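Local coordinates for protein PfkB (Polaromonas sp. JS666, PDB 4DU5) that probably phosphorylates a carbohydrate or related small molecule with ATP, like other PfkB-type kinases, though its own substrate is not established, at residues Pro191-Thr196 with Asp206-Leu211; Asp210-Ala215 with Arg239-Leu244; Trp217-Met222 with Gly286-Val291. All coordinates share one frame; numbering follows the deposited sequence.

Interaction 1 of 3, residues Pro191-Thr196 with Asp206-Leu211; sequences PNLRPT and DAINDL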
# COMPACT_ATOMS: atom_id res chain seq x y z
N PRO A 191 -27.58 0.83 7.45
CA PRO A 191 -27.51 1.15 6.01
C PRO A 191 -26.51 2.24 5.66
O PRO A 191 -26.90 3.32 5.19
CB PRO A 191 -28.92 1.63 5.68
CG PRO A 191 -29.47 2.11 6.95
CD PRO A 191 -28.82 1.35 8.06
N ASN A 192 -25.23 1.99 5.89
CA ASN A 192 -24.18 2.94 5.52
C ASN A 192 -24.13 3.17 4.03
O ASN A 192 -24.29 2.23 3.26
CB ASN A 192 -22.84 2.36 5.93
CG ASN A 192 -22.51 2.64 7.35
OD1 ASN A 192 -22.39 3.80 7.75
ND2 ASN A 192 -22.34 1.58 8.13
N LEU A 193 -23.88 4.40 3.61
CA LEU A 193 -23.74 4.67 2.18
C LEU A 193 -22.31 5.00 1.84
O LEU A 193 -21.76 5.99 2.32
CB LEU A 193 -24.62 5.85 1.77
CG LEU A 193 -26.10 5.78 2.00
CD1 LEU A 193 -26.73 6.79 1.08
CD2 LEU A 193 -26.61 4.38 1.70
N ARG A 194 -21.70 4.16 1.03
CA ARG A 194 -20.39 4.50 0.49
C ARG A 194 -20.51 4.40 -1.03
O ARG A 194 -20.52 3.30 -1.59
CB ARG A 194 -19.32 3.56 1.03
CG ARG A 194 -19.33 3.38 2.55
CD ARG A 194 -18.28 4.20 3.24
NE ARG A 194 -18.77 4.64 4.53
CZ ARG A 194 -18.40 4.13 5.69
NH1 ARG A 194 -17.50 3.14 5.76
NH2 ARG A 194 -18.93 4.63 6.81
N PRO A 195 -20.63 5.57 -1.69
CA PRO A 195 -20.93 5.59 -3.13
C PRO A 195 -19.75 5.09 -3.99
O PRO A 195 -19.95 4.29 -4.92
CB PRO A 195 -21.26 7.06 -3.41
CG PRO A 195 -21.03 7.82 -2.09
CD PRO A 195 -20.25 6.91 -1.20
N THR A 196 -18.53 5.53 -3.66
CA THR A 196 -17.32 5.05 -4.31
C THR A 196 -17.33 3.53 -4.46
O THR A 196 -16.77 2.98 -5.40
CB THR A 196 -16.05 5.44 -3.52
OG1 THR A 196 -15.81 4.47 -2.48
CG2 THR A 196 -16.13 6.89 -2.94
N ASP A 206 -31.05 0.18 -4.42
CA ASP A 206 -31.76 -1.08 -4.54
C ASP A 206 -31.19 -2.13 -3.61
O ASP A 206 -31.94 -2.82 -2.91
CB ASP A 206 -31.81 -1.58 -5.99
CG ASP A 206 -32.88 -0.86 -6.82
OD1 ASP A 206 -32.66 0.33 -7.15
OD2 ASP A 206 -33.94 -1.48 -7.12
N ALA A 207 -29.87 -2.23 -3.58
CA ALA A 207 -29.21 -3.25 -2.78
C ALA A 207 -29.34 -3.01 -1.27
O ALA A 207 -29.80 -3.89 -0.53
CB ALA A 207 -27.75 -3.39 -3.19
N ILE A 208 -28.92 -1.83 -0.80
CA ILE A 208 -29.03 -1.50 0.61
C ILE A 208 -30.47 -1.75 1.06
O ILE A 208 -30.69 -2.51 2.01
CB ILE A 208 -28.57 -0.06 0.88
CG1 ILE A 208 -27.05 0.06 0.85
CG2 ILE A 208 -29.13 0.47 2.17
CD1 ILE A 208 -26.33 -1.03 1.57
N ASN A 209 -31.46 -1.20 0.34
CA ASN A 209 -32.87 -1.48 0.65
C ASN A 209 -33.34 -2.93 0.53
O ASN A 209 -34.37 -3.28 1.08
CB ASN A 209 -33.84 -0.62 -0.15
CG ASN A 209 -33.86 0.84 0.29
OD1 ASN A 209 -33.47 1.19 1.39
ND2 ASN A 209 -34.33 1.70 -0.60
N ASP A 210 -32.61 -3.77 -0.19
CA ASP A 210 -33.03 -5.16 -0.33
C ASP A 210 -32.46 -5.93 0.85
O ASP A 210 -33.06 -6.88 1.35
CB ASP A 210 -32.58 -5.75 -1.69
CG ASP A 210 -32.69 -7.29 -1.75
OD1 ASP A 210 -33.83 -7.82 -1.89
OD2 ASP A 210 -31.62 -7.98 -1.64
N LEU A 211 -31.28 -5.50 1.28
CA LEU A 211 -30.71 -6.01 2.51
C LEU A 211 -31.63 -5.69 3.71
O LEU A 211 -31.74 -6.46 4.66
CB LEU A 211 -29.30 -5.43 2.71
CG LEU A 211 -28.21 -5.94 1.78
CD1 LEU A 211 -27.11 -4.89 1.55
CD2 LEU A 211 -27.61 -7.23 2.29
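Directly before Ile208, the helix residue that meets Pro191 and Leu193, the carbonyl oxygen Ala207 O is gripped by two backbone donors, Asp210 N and Leu211 N. The bond from Leu211 N to Ala207 O, 2.8 Å, is a regular helical one and fixes the turn that carries Ile208. Between residues 191-196 and 206-211 the chemistry is apolar, and one side chain supplies the helix's whole share of it. Pro191 and Ile208 have the nearest backbones, 6.2 Å from CA to CA, and the CA-CB bond of Ile208 aims at the loop. Its first torsion (chi1 -76°) sets the branch methyl CG2 anti to the backbone N, and this methyl meets the flank of the proline ring, with Ile208 CG2 3.7 Å from Pro191 CB. The other branch extends beside the peptide that follows the CA of Asn192: Ile208 CD1 comes within 4.2 Å of Asn192 O, a plain van der Waals approach. Farther on, one methyl of Leu193 reaches back toward the helix, leaving Leu193 CD2 4.4 Å from Ile208 CG1, a looser contact. Leu228 of helix 222-229 touches both Pro191 and Ile208, while Phe189 packs against Ile208 from strand 186-190; isoleucine and proline are buried, whereas Asn192 and Leu193 are partly exposed. Strand 186-190, this loop and helix 201-212 follow one another in the chain, and the helix folds back on the loop that leads to it: the beta-loop-alpha unit of a Rossmann-like alpha/beta sheet, as found in the ribokinase-like fold of PfkB kinases.

Interaction 2 of 3, residues Asp210-Ala215 with Arg239-Leu244; sequences DLATRA and RFYRQL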
# COMPACT_ATOMS: atom_id res chain seq x y z
N ASP A 210 -32.61 -3.77 -0.19
CA ASP A 210 -33.03 -5.16 -0.33
C ASP A 210 -32.46 -5.93 0.85
O ASP A 210 -33.06 -6.88 1.35
CB ASP A 210 -32.58 -5.75 -1.69
CG ASP A 210 -32.69 -7.29 -1.75
OD1 ASP A 210 -33.83 -7.82 -1.89
OD2 ASP A 210 -31.62 -7.98 -1.64
N LEU A 211 -31.28 -5.50 1.28
CA LEU A 211 -30.71 -6.01 2.51
C LEU A 211 -31.63 -5.69 3.71
O LEU A 211 -31.74 -6.46 4.66
CB LEU A 211 -29.30 -5.43 2.71
CG LEU A 211 -28.21 -5.94 1.78
CD1 LEU A 211 -27.11 -4.89 1.55
CD2 LEU A 211 -27.61 -7.23 2.29
N ALA A 212 -32.31 -4.54 3.64
CA ALA A 212 -33.18 -4.11 4.72
C ALA A 212 -34.27 -5.14 4.95
O ALA A 212 -34.72 -5.32 6.06
CB ALA A 212 -33.78 -2.75 4.41
N THR A 213 -34.67 -5.79 3.86
CA THR A 213 -35.52 -7.00 3.86
C THR A 213 -35.08 -8.15 4.80
O THR A 213 -35.82 -9.09 4.99
CB THR A 213 -35.64 -7.52 2.37
OG1 THR A 213 -36.59 -6.71 1.63
CG2 THR A 213 -36.00 -9.02 2.26
N ARG A 214 -33.92 -8.08 5.41
CA ARG A 214 -33.40 -9.24 6.13
C ARG A 214 -32.98 -8.93 7.58
O ARG A 214 -32.40 -9.77 8.29
CB ARG A 214 -32.22 -9.86 5.34
CG ARG A 214 -32.60 -10.54 4.04
CD ARG A 214 -31.40 -10.74 3.05
NE ARG A 214 -31.81 -11.49 1.85
CZ ARG A 214 -32.19 -10.94 0.70
NH1 ARG A 214 -32.17 -9.62 0.55
NH2 ARG A 214 -32.57 -11.70 -0.32
N ALA A 215 -33.28 -7.71 8.02
CA ALA A 215 -32.90 -7.31 9.38
C ALA A 215 -34.12 -7.21 10.30
O ALA A 215 -35.22 -6.89 9.86
CB ALA A 215 -32.18 -6.00 9.35
N ARG A 239 -41.32 4.13 8.91
CA ARG A 239 -42.38 3.25 8.40
C ARG A 239 -42.03 2.54 7.07
O ARG A 239 -42.56 1.46 6.77
CB ARG A 239 -43.82 3.86 8.43
CG ARG A 239 -43.96 5.37 8.28
CD ARG A 239 -45.38 5.75 7.86
NE ARG A 239 -45.75 5.02 6.63
CZ ARG A 239 -45.39 5.34 5.37
NH1 ARG A 239 -44.63 6.41 5.11
NH2 ARG A 239 -45.80 4.57 4.36
N PHE A 240 -41.10 3.12 6.31
CA PHE A 240 -40.55 2.49 5.12
C PHE A 240 -39.87 1.15 5.44
O PHE A 240 -40.02 0.18 4.69
CB PHE A 240 -39.54 3.43 4.45
CG PHE A 240 -38.99 2.91 3.17
CD1 PHE A 240 -37.91 2.02 3.18
CD2 PHE A 240 -39.54 3.30 1.96
CE1 PHE A 240 -37.40 1.51 1.98
CE2 PHE A 240 -39.04 2.81 0.76
CZ PHE A 240 -37.97 1.91 0.77
N TYR A 241 -39.12 1.11 6.53
CA TYR A 241 -38.42 -0.12 6.90
C TYR A 241 -39.24 -1.04 7.77
O TYR A 241 -38.93 -2.23 7.87
CB TYR A 241 -37.08 0.19 7.54
CG TYR A 241 -36.15 0.85 6.59
CD1 TYR A 241 -35.54 0.13 5.57
CD2 TYR A 241 -35.92 2.21 6.66
CE1 TYR A 241 -34.71 0.74 4.66
CE2 TYR A 241 -35.07 2.83 5.76
CZ TYR A 241 -34.47 2.08 4.77
OH TYR A 241 -33.64 2.71 3.88
N ARG A 242 -40.28 -0.49 8.39
CA ARG A 242 -41.24 -1.34 9.10
C ARG A 242 -41.99 -2.12 8.06
O ARG A 242 -42.26 -3.31 8.23
CB ARG A 242 -42.24 -0.52 9.92
CG ARG A 242 -41.65 0.30 11.06
CD ARG A 242 -40.95 -0.55 12.13
NE ARG A 242 -41.68 -1.74 12.56
CZ ARG A 242 -42.70 -1.73 13.41
NH1 ARG A 242 -43.13 -0.59 13.93
NH2 ARG A 242 -43.29 -2.87 13.74
N GLN A 243 -42.34 -1.45 6.96
CA GLN A 243 -43.14 -2.11 5.93
C GLN A 243 -42.37 -3.20 5.21
O GLN A 243 -42.96 -4.23 4.89
CB GLN A 243 -43.77 -1.10 4.96
CG GLN A 243 -45.21 -0.77 5.36
CD GLN A 243 -45.48 0.73 5.39
OE1 GLN A 243 -45.18 1.46 4.42
NE2 GLN A 243 -46.04 1.21 6.51
N LEU A 244 -41.07 -2.97 4.99
CA LEU A 244 -40.18 -4.01 4.47
C LEU A 244 -39.89 -5.12 5.48
O LEU A 244 -39.13 -6.04 5.17
CB LEU A 244 -38.87 -3.42 4.00
CG LEU A 244 -38.83 -2.72 2.64
CD1 LEU A 244 -37.38 -2.31 2.35
CD2 LEU A 244 -39.40 -3.59 1.49
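Ala212 and Tyr241 stand 6.9 Å apart from CA to CA, and Thr213 and Leu244 close to 5.6 Å, so the two segments draw nearer toward their later residues. A type I turn runs from Ala212 to Ala215. The methyl of Ala212 points across and meets the tyrosine at the ring edge, near its plane, with Ala212 CB 3.6 Å from both Tyr241 CD1 and Tyr241 CE1. Leu244 adds a second apolar touch, its CD1 lying 4.2 Å from Ala212 CB. The helices bearing these residues belong to successive crossovers of the alpha/beta sheet, one on the way from strand 186-190 to its parallel neighbour 217-218, the other from there to 248-252. One face of the tyrosine ring is covered by Phe240, whose CD1 sits over the centre, while Tyr241 OH is hydrogen-bonded to Asn209 of helix 201-212. Away from Tyr241, the turn is tied to its own helix by a salt bridge from Arg214 NH1 to Asp210 OD2, 2.8 Å, which approaches 54° out of the carboxylate plane. Arg214 NE engages Asp178 of helix 169-182 as well.

Interaction 3 of 3, residues Trp217-Met222 with Gly286-Val291; sequences WVLPGM and GFAVGV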
# COMPACT_ATOMS: atom_id res chain seq x y z
N TRP A 217 -33.58 -5.16 13.14
CA TRP A 217 -33.36 -3.76 13.58
C TRP A 217 -32.61 -2.96 12.53
O TRP A 217 -31.49 -3.29 12.16
CB TRP A 217 -32.60 -3.66 14.92
CG TRP A 217 -32.91 -4.72 15.93
CD1 TRP A 217 -34.11 -5.32 16.14
CD2 TRP A 217 -32.02 -5.25 16.91
NE1 TRP A 217 -34.02 -6.22 17.16
CE2 TRP A 217 -32.74 -6.21 17.66
CE3 TRP A 217 -30.68 -5.03 17.23
CZ2 TRP A 217 -32.19 -6.92 18.70
CZ3 TRP A 217 -30.10 -5.77 18.26
CH2 TRP A 217 -30.87 -6.69 18.99
N VAL A 218 -33.22 -1.88 12.06
CA VAL A 218 -32.59 -1.05 11.06
C VAL A 218 -32.16 0.26 11.69
O VAL A 218 -32.93 0.87 12.41
CB VAL A 218 -33.51 -0.90 9.85
CG1 VAL A 218 -32.81 -0.19 8.69
CG2 VAL A 218 -33.94 -2.30 9.39
N LEU A 219 -30.92 0.66 11.45
CA LEU A 219 -30.31 1.81 12.14
C LEU A 219 -29.93 3.00 11.25
O LEU A 219 -28.78 3.41 11.24
CB LEU A 219 -29.07 1.33 12.88
CG LEU A 219 -29.17 0.92 14.32
CD1 LEU A 219 -30.54 0.49 14.77
CD2 LEU A 219 -28.21 -0.19 14.46
N PRO A 220 -30.88 3.58 10.53
CA PRO A 220 -30.49 4.65 9.59
C PRO A 220 -30.32 6.03 10.18
O PRO A 220 -30.93 6.37 11.19
CB PRO A 220 -31.67 4.71 8.63
CG PRO A 220 -32.83 4.27 9.49
CD PRO A 220 -32.29 3.19 10.37
N GLY A 221 -29.48 6.81 9.51
CA GLY A 221 -29.39 8.24 9.72
C GLY A 221 -30.39 8.90 8.80
O GLY A 221 -30.64 8.40 7.71
N MSE A 222 -30.99 9.99 9.29
CA MSE A 222 -31.94 10.84 8.54
C MSE A 222 -31.52 11.10 7.10
O MSE A 222 -32.33 10.91 6.21
CB MSE A 222 -32.05 12.20 9.23
CG MSE A 222 -33.46 12.67 9.60
SE MSE A 222 -34.98 11.87 8.66
CE MSE A 222 -34.86 12.86 6.95
N GLY A 286 -20.62 4.64 17.06
CA GLY A 286 -20.89 4.65 18.46
C GLY A 286 -22.35 4.36 18.68
O GLY A 286 -22.74 3.53 19.53
N PHE A 287 -23.17 5.04 17.90
CA PHE A 287 -24.57 4.85 18.04
C PHE A 287 -24.88 3.36 18.04
O PHE A 287 -25.40 2.88 19.03
CB PHE A 287 -25.38 5.65 17.03
CG PHE A 287 -26.82 5.71 17.38
CD1 PHE A 287 -27.29 6.69 18.26
CD2 PHE A 287 -27.71 4.76 16.88
CE1 PHE A 287 -28.62 6.74 18.61
CE2 PHE A 287 -29.07 4.80 17.23
CZ PHE A 287 -29.53 5.79 18.10
N ALA A 288 -24.52 2.61 17.00
CA ALA A 288 -24.92 1.18 16.94
C ALA A 288 -24.32 0.33 18.03
O ALA A 288 -24.98 -0.61 18.49
CB ALA A 288 -24.65 0.55 15.58
N VAL A 289 -23.08 0.63 18.44
CA VAL A 289 -22.52 -0.09 19.59
C VAL A 289 -23.39 0.13 20.82
O VAL A 289 -23.69 -0.78 21.55
CB VAL A 289 -21.08 0.32 19.90
CG1 VAL A 289 -20.57 -0.47 21.09
CG2 VAL A 289 -20.17 0.03 18.70
N GLY A 290 -23.85 1.36 21.01
CA GLY A 290 -24.78 1.67 22.09
C GLY A 290 -26.10 0.92 22.04
O GLY A 290 -26.50 0.29 23.04
N VAL A 291 -26.78 0.95 20.89
CA VAL A 291 -28.13 0.40 20.90
C VAL A 291 -28.14 -1.09 20.82
O VAL A 291 -29.03 -1.72 21.38
CB VAL A 291 -29.14 1.11 19.93
CG1 VAL A 291 -28.46 2.24 19.24
CG2 VAL A 291 -29.78 0.15 18.93
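The end of a central parallel strand is packed here against helix 283-296, one of the helices layered on the sheet of the kinase: Leu219, just past strand 217-218, meets Ala288 and Val291. The nearest backbones are those of Leu219 and Ala288, with 7.2 Å between their CA atoms. Leu219 points at the helix and divides its two methyls between neighbouring turns. Its CD2 meets the alanine, 3.8 Å from Ala288 CB, while its CD1 lies 4.2 Å from Val291 CG2. The two helix residues are three apart, a helical spacing that puts both on one side; that the segment is regular helix is borne out by the bond from Val291 N to Phe287 O, 3.0 Å. In relatives the start of the equivalent helix carries the glycine-rich GAGD signature, the source of the anion hole and the catalytic base; the sequence GAGD directly precedes Phe287's neighbour Gly286, consistent with the same role. Phe287 packs on Val250 and Lys252 of strand 248-252. Sheet neighbours anchor the strand side: Trp217 pairs through its backbone with Val187 and Phe189, Val218 with Leu248 and Val250. The indole of Trp217 stacks with His155, and farther along Gly221 takes the N-cap of helix 222-229.

Interaction 3 is the core contact, its touching residues all buried and its centre about 9 Å from that of the chain; interactions 1 and 2, at about 13 and 17 Å, are partly buried. All three are apolar across their own segments; the polar bonds of interactions 1 and 2 lie within a segment or between the two contacts, which share helix 201-212 and are joined by the hydrogen bond between Asn209 OD1 and Tyr241 OH. Strand 217-218 and the residue after it connect the layers: Val218 CG1 lies 4.1 Å from Tyr241 CG, while Leu219 serves helix 283-296. Pro191 CG, 3.8 Å from Pro220 CB, joins the loops of interactions 1 and 3.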